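Side-chain contacts in methyl-accepting chemotaxis sensory transducer (Anaeromyxobacter dehalogenans, PDB 4K08), which probably senses small molecules in the periplasm through a PAS-like Cache domain and passes the signal on to the chemotaxis machinery: residues 20-25 / 135-140; 42-47 / 66-71. One frame throughout, in Å; residues are numbered along the deposited sequence.

Interaction 1: 20-25 / 135-140. With ZN (zinc ion), chain B.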
loop_
_atom_site.group_PDB
_atom_site.type_symbol
_atom_site.label_atom_id
_atom_site.label_comp_id
_atom_site.label_asym_id
_atom_site.label_seq_id
_atom_site.Cartn_x
_atom_site.Cartn_y
_atom_site.Cartn_z
ATOM N N GLY A 20 -6.075 7.294 -7.203
ATOM C CA GLY A 20 -6.801 8.497 -7.579
ATOM C C GLY A 20 -6.757 9.615 -6.540
ATOM O O GLY A 20 -6.539 10.790 -6.861
ATOM N N LEU A 21 -7.003 9.247 -5.288
ATOM C CA LEU A 21 -6.925 10.158 -4.162
ATOM C C LEU A 21 -5.527 10.764 -4.042
ATOM O O LEU A 21 -5.380 11.980 -3.871
ATOM C CB LEU A 21 -7.316 9.358 -2.915
ATOM C CG LEU A 21 -6.968 9.602 -1.464
ATOM C CD1 LEU A 21 -7.566 8.361 -0.689
ATOM C CD2 LEU A 21 -5.522 9.762 -1.163
ATOM N N VAL A 22 -4.495 9.923 -4.145
ATOM C CA VAL A 22 -3.126 10.424 -4.112
ATOM C C VAL A 22 -2.821 11.369 -5.324
ATOM O O VAL A 22 -2.326 12.503 -5.113
ATOM C CB VAL A 22 -2.096 9.280 -3.985
ATOM C CG1 VAL A 22 -0.675 9.836 -4.185
ATOM C CG2 VAL A 22 -2.238 8.572 -2.613
ATOM N N GLU A 23 -3.153 10.960 -6.558
ATOM C CA GLU A 23 -2.899 11.831 -7.724
ATOM C C GLU A 23 -3.617 13.156 -7.566
ATOM O O GLU A 23 -3.051 14.194 -7.853
ATOM C CB GLU A 23 -3.291 11.180 -9.058
ATOM C CG GLU A 23 -2.394 10.006 -9.443
ATOM C CD GLU A 23 -2.377 9.701 -10.944
ATOM O OE1 GLU A 23 -3.268 10.207 -11.672
ATOM O OE2 GLU A 23 -1.464 8.955 -11.389
ATOM N N HIS A 24 -4.852 13.122 -7.067
ATOM C CA HIS A 24 -5.645 14.344 -6.887
ATOM C C HIS A 24 -4.943 15.367 -6.007
ATOM O O HIS A 24 -4.930 16.565 -6.326
ATOM C CB HIS A 24 -7.025 14.035 -6.280
ATOM C CG HIS A 24 -7.986 15.179 -6.376
ATOM N ND1 HIS A 24 -8.344 15.751 -7.584
ATOM C CD2 HIS A 24 -8.639 15.881 -5.416
ATOM C CE1 HIS A 24 -9.191 16.738 -7.364
ATOM N NE2 HIS A 24 -9.382 16.846 -6.057
ATOM N N GLN A 25 -4.367 14.901 -4.894
ATOM C CA GLN A 25 -3.623 15.786 -3.991
ATOM C C GLN A 25 -2.332 16.303 -4.656
ATOM O O GLN A 25 -2.016 17.498 -4.562
ATOM C CB GLN A 25 -3.318 15.091 -2.649
ATOM C CG GLN A 25 -4.551 14.834 -1.803
ATOM C CD GLN A 25 -5.371 16.118 -1.586
ATOM O OE1 GLN A 25 -4.828 17.186 -1.270
ATOM N NE2 GLN A 25 -6.679 16.018 -1.783
ATOM N N TRP A 135 6.262 7.194 -3.789
ATOM C CA TRP A 135 5.375 6.366 -2.957
ATOM C C TRP A 135 4.940 5.062 -3.633
ATOM O O TRP A 135 4.733 5.013 -4.854
ATOM C CB TRP A 135 4.083 7.131 -2.617
ATOM C CG TRP A 135 4.268 8.122 -1.552
ATOM C CD1 TRP A 135 5.443 8.489 -0.961
ATOM C CD2 TRP A 135 3.245 8.857 -0.911
ATOM N NE1 TRP A 135 5.207 9.434 0.008
ATOM C CE2 TRP A 135 3.857 9.665 0.066
ATOM C CE3 TRP A 135 1.846 8.891 -1.051
ATOM C CZ2 TRP A 135 3.117 10.535 0.893
ATOM C CZ3 TRP A 135 1.118 9.743 -0.239
ATOM C CH2 TRP A 135 1.759 10.567 0.712
ATOM N N VAL A 136 4.744 4.037 -2.811
ATOM C CA VAL A 136 4.047 2.834 -3.227
ATOM C C VAL A 136 2.793 2.767 -2.368
ATOM O O VAL A 136 2.902 2.886 -1.160
ATOM C CB VAL A 136 4.904 1.570 -2.966
ATOM C CG1 VAL A 136 4.097 0.256 -3.261
ATOM C CG2 VAL A 136 6.200 1.640 -3.815
ATOM N N VAL A 137 1.625 2.609 -2.975
ATOM C CA VAL A 137 0.364 2.518 -2.211
ATOM C C VAL A 137 -0.215 1.120 -2.438
ATOM O O VAL A 137 -0.215 0.630 -3.585
ATOM C CB VAL A 137 -0.657 3.589 -2.691
ATOM C CG1 VAL A 137 -1.903 3.596 -1.784
ATOM C CG2 VAL A 137 0.018 4.967 -2.721
ATOM N N GLY A 138 -0.641 0.444 -1.370
ATOM C CA GLY A 138 -1.050 -0.949 -1.504
ATOM C C GLY A 138 -2.253 -1.294 -0.648
ATOM O O GLY A 138 -2.584 -0.570 0.307
ATOM N N SER A 139 -2.906 -2.400 -1.003
ATOM C CA SER A 139 -3.932 -3.022 -0.163
ATOM C C SER A 139 -3.991 -4.476 -0.604
ATOM O O SER A 139 -3.643 -4.777 -1.753
ATOM C CB SER A 139 -5.316 -2.356 -0.331
ATOM O OG SER A 139 -6.254 -2.897 0.592
ATOM N N GLY A 140 -4.394 -5.377 0.291
ATOM C CA GLY A 140 -4.494 -6.789 -0.069
ATOM C C GLY A 140 -5.716 -7.499 0.517
ATOM O O GLY A 140 -6.384 -6.985 1.426
HETATM ZN ZN ZN B . -11.228 17.689 -5.680
HETATM O O HOH W 1 -10.525 19.801 -6.698
#

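Interaction 2: 42-47 / 66-71. With ACT (acetate ion), chain C.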
loop_
_atom_site.group_PDB
_atom_site.type_symbol
_atom_site.label_atom_id
_atom_site.label_comp_id
_atom_site.label_asym_id
_atom_site.label_seq_id
_atom_site.Cartn_x
_atom_site.Cartn_y
_atom_site.Cartn_z
ATOM N N ALA A 42 -2.421 15.449 3.486
ATOM C CA ALA A 42 -3.849 15.269 3.202
ATOM C C ALA A 42 -4.125 13.830 2.630
ATOM O O ALA A 42 -5.085 13.161 3.041
ATOM C CB ALA A 42 -4.361 16.389 2.207
ATOM N N ALA A 43 -3.250 13.349 1.749
ATOM C CA ALA A 43 -3.365 11.990 1.219
ATOM C C ALA A 43 -3.239 10.945 2.320
ATOM O O ALA A 43 -4.074 9.999 2.395
ATOM C CB ALA A 43 -2.321 11.743 0.163
ATOM N N LEU A 44 -2.233 11.113 3.188
ATOM C CA LEU A 44 -2.025 10.172 4.309
ATOM C C LEU A 44 -3.151 10.190 5.334
ATOM O O LEU A 44 -3.466 9.167 5.907
ATOM C CB LEU A 44 -0.713 10.442 5.059
ATOM C CG LEU A 44 0.547 10.196 4.226
ATOM C CD1 LEU A 44 1.798 10.502 5.057
ATOM C CD2 LEU A 44 0.576 8.745 3.633
ATOM N N GLU A 45 -3.691 11.369 5.627
ATOM C CA GLU A 45 -4.831 11.472 6.527
ATOM C C GLU A 45 -6.031 10.663 5.984
ATOM O O GLU A 45 -6.661 9.907 6.732
ATOM C CB GLU A 45 -5.223 12.944 6.708
ATOM C CG GLU A 45 -6.526 13.162 7.424
ATOM C CD GLU A 45 -6.892 14.648 7.486
ATOM O OE1 GLU A 45 -6.860 15.364 6.438
ATOM O OE2 GLU A 45 -7.210 15.101 8.597
ATOM N N ALA A 46 -6.303 10.768 4.687
ATOM C CA ALA A 46 -7.389 10.017 4.069
ATOM C C ALA A 46 -7.037 8.497 4.087
ATOM O O ALA A 46 -7.835 7.677 4.533
ATOM C CB ALA A 46 -7.653 10.517 2.647
ATOM N N LEU A 47 -5.833 8.134 3.672
ATOM C CA LEU A 47 -5.447 6.711 3.685
ATOM C C LEU A 47 -5.407 6.094 5.065
ATOM O O LEU A 47 -5.721 4.914 5.230
ATOM C CB LEU A 47 -4.094 6.495 2.987
ATOM C CG LEU A 47 -4.158 6.845 1.493
ATOM C CD1 LEU A 47 -2.737 6.955 0.870
ATOM C CD2 LEU A 47 -5.008 5.829 0.744
ATOM N N ARG A 66 11.024 2.296 2.737
ATOM C CA ARG A 66 10.884 2.708 4.106
ATOM C C ARG A 66 9.367 2.982 4.328
ATOM O O ARG A 66 8.692 3.482 3.418
ATOM C CB ARG A 66 11.718 3.976 4.375
ATOM C CG ARG A 66 11.664 4.549 5.836
ATOM C CD ARG A 66 12.796 5.670 6.044
ATOM N NE ARG A 66 14.161 5.110 5.939
ATOM C CZ ARG A 66 14.871 4.678 6.980
ATOM N NH1 ARG A 66 14.359 4.724 8.209
ATOM N NH2 ARG A 66 16.118 4.214 6.815
HETATM N N MSE A 67 8.852 2.637 5.502
HETATM C CA MSE A 67 7.403 2.786 5.726
HETATM C C MSE A 67 7.090 4.295 5.887
HETATM O O MSE A 67 7.741 4.997 6.683
HETATM C CB MSE A 67 6.923 2.048 6.962
HETATM C CG MSE A 67 5.393 2.064 7.080
HETATM SE SE MSE A 67 4.571 0.965 5.646
HETATM C CE MSE A 67 4.910 -0.813 6.317
ATOM N N VAL A 68 6.094 4.758 5.128
ATOM C CA VAL A 68 5.554 6.125 5.281
ATOM C C VAL A 68 4.367 6.125 6.258
ATOM O O VAL A 68 4.382 6.909 7.207
ATOM C CB VAL A 68 5.125 6.733 3.929
ATOM C CG1 VAL A 68 4.526 8.179 4.101
ATOM C CG2 VAL A 68 6.327 6.796 2.973
HETATM N N MSE A 69 3.373 5.256 6.025
HETATM C CA MSE A 69 2.175 5.153 6.868
HETATM C C MSE A 69 1.563 3.770 6.769
HETATM O O MSE A 69 1.126 3.356 5.685
HETATM C CB MSE A 69 1.099 6.181 6.436
HETATM C CG MSE A 69 0.015 6.454 7.470
HETATM SE SE MSE A 69 -1.332 5.006 7.540
HETATM C CE MSE A 69 -1.821 5.141 5.672
ATOM N N HIS A 70 1.508 3.096 7.918
ATOM C CA HIS A 70 0.854 1.807 8.033
ATOM C C HIS A 70 -0.182 1.943 9.153
ATOM O O HIS A 70 0.162 2.242 10.280
ATOM C CB HIS A 70 1.847 0.662 8.340
ATOM C CG HIS A 70 1.291 -0.691 8.005
ATOM N ND1 HIS A 70 0.261 -1.277 8.731
ATOM C CD2 HIS A 70 1.584 -1.550 6.999
ATOM C CE1 HIS A 70 -0.034 -2.452 8.192
ATOM N NE2 HIS A 70 0.724 -2.631 7.121
ATOM N N PRO A 71 -1.459 1.742 8.824
ATOM C CA PRO A 71 -2.533 2.043 9.802
ATOM C C PRO A 71 -2.761 0.944 10.839
ATOM O O PRO A 71 -3.296 1.258 11.905
ATOM C CB PRO A 71 -3.779 2.224 8.915
ATOM C CG PRO A 71 -3.503 1.250 7.711
ATOM C CD PRO A 71 -1.977 1.316 7.505
HETATM C C ACT C . 0.598 -5.151 4.444
HETATM O O ACT C . 0.067 -4.625 5.494
HETATM O OXT ACT C . -0.035 -6.058 3.845
HETATM C CH3 ACT C . 1.958 -4.732 3.870
#

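Interaction 1: 20-25 / 135-140
Val22 of helix 5-30 meets Trp135 and Val137 of strand 135-142, a worked example of how a PAS-like Cache domain lays a helix against its antiparallel sheet. The direct contact is wholly apolar and rests on one helix residue whose two methyl groups take separate partners. CG1, turned away from the backbone N (chi1 171°), reaches CE3 on the benzene side of the Trp135 indole at 4.1 Å, approaching obliquely. The other branch, CG2, lies 4.3 Å from CG2 of Val137. Trp135 and Val137 are two apart on the strand, so both side chains emerge on the helix side, while Val136 between them points to the opposite side and packs on Leu63 and Val127. Around this buried spot Trp133 meets the Trp135 ring edge-to-face, and Tyr130 touches Val22.

No hydrogen bond joins the segments; backbone bonds of Val137 to Thr128 and Gly138 to Trp59 tie the strand to both its neighbours, and the Ser139 hydroxyl bonds Tyr52 and the Tyr57 carbonyl. Metal binding is separate: the exposed imidazole of His24 lies well clear of the strand, and its NE2 binds a zinc ion at 2.1 Å, with a water molecule 2.5 Å from the metal.

Interaction 2: 42-47 / 66-71
Leu44 and Leu47, one turn apart on helix 36-49, close over Val68 and Met69, where the strand edge turns a corner. The tight part is a small apolar cluster. Leu44 spreads its two methyls over both residues: CD1 lies 3.7 Å from CG1 of Val68, whose side chain it crosses at about a right angle, and CD2 sits 3.8 Å from CB of Met69, the two chains running past each other in opposite directions. Met69, a selenomethionine, is bent at chi2 (-77°) and chi3 (-57°), which folds its CE back to the helix, 3.8 Å from CB of Leu47. Val60 and Trp135 of the sheet complete this packing.

The outer side is looser: Pro71 approaches the helix without close packing, and the exposed Glu45 starts from the helix on the side away from the strand. The buried His70 makes no contact with the helix and serves another site. Its NE2 donates a nearly straight hydrogen bond (161°) to O of a bound acetate, 2.7 Å away and near the ring plane, while ND1 accepts from the backbone N of Asn73, which helps fix the ring's rotation. A leucine in place of His70 would probably leave the acetate oxygen without this donor and the Asn73 N-H without its acceptor. Tyr57, Tyr110 and Lys123 also bond the acetate, probably taken from the crystallisation liquor, in a pocket consistent with the ligand site of Cache domains. Back at the corner, Val68 and Met69 both pair with Val60, forming a classic beta bulge.

Overall arrangement
Both contacts set a helix against the same antiparallel sheet, and the two helices, 5-30 and 36-49, follow each other in the chain. Interaction 1 is buried and joins residues far apart in sequence; interaction 2 is nested inside the loop closed by interaction 1, buries about twice the area (206 against 107 Å²) and is only partly buried, at an outermost strand. Their centres are about 9 Å apart, and they touch: CH2 of Trp135 lies 3.6 Å from CD2 of Leu44, so one apolar core runs through both. Neither has a hydrogen bond between its segments. Polar chemistry lies beyond that core, with zinc on an exposed helix face in interaction 1 and acetate beside the strand corner in interaction 2.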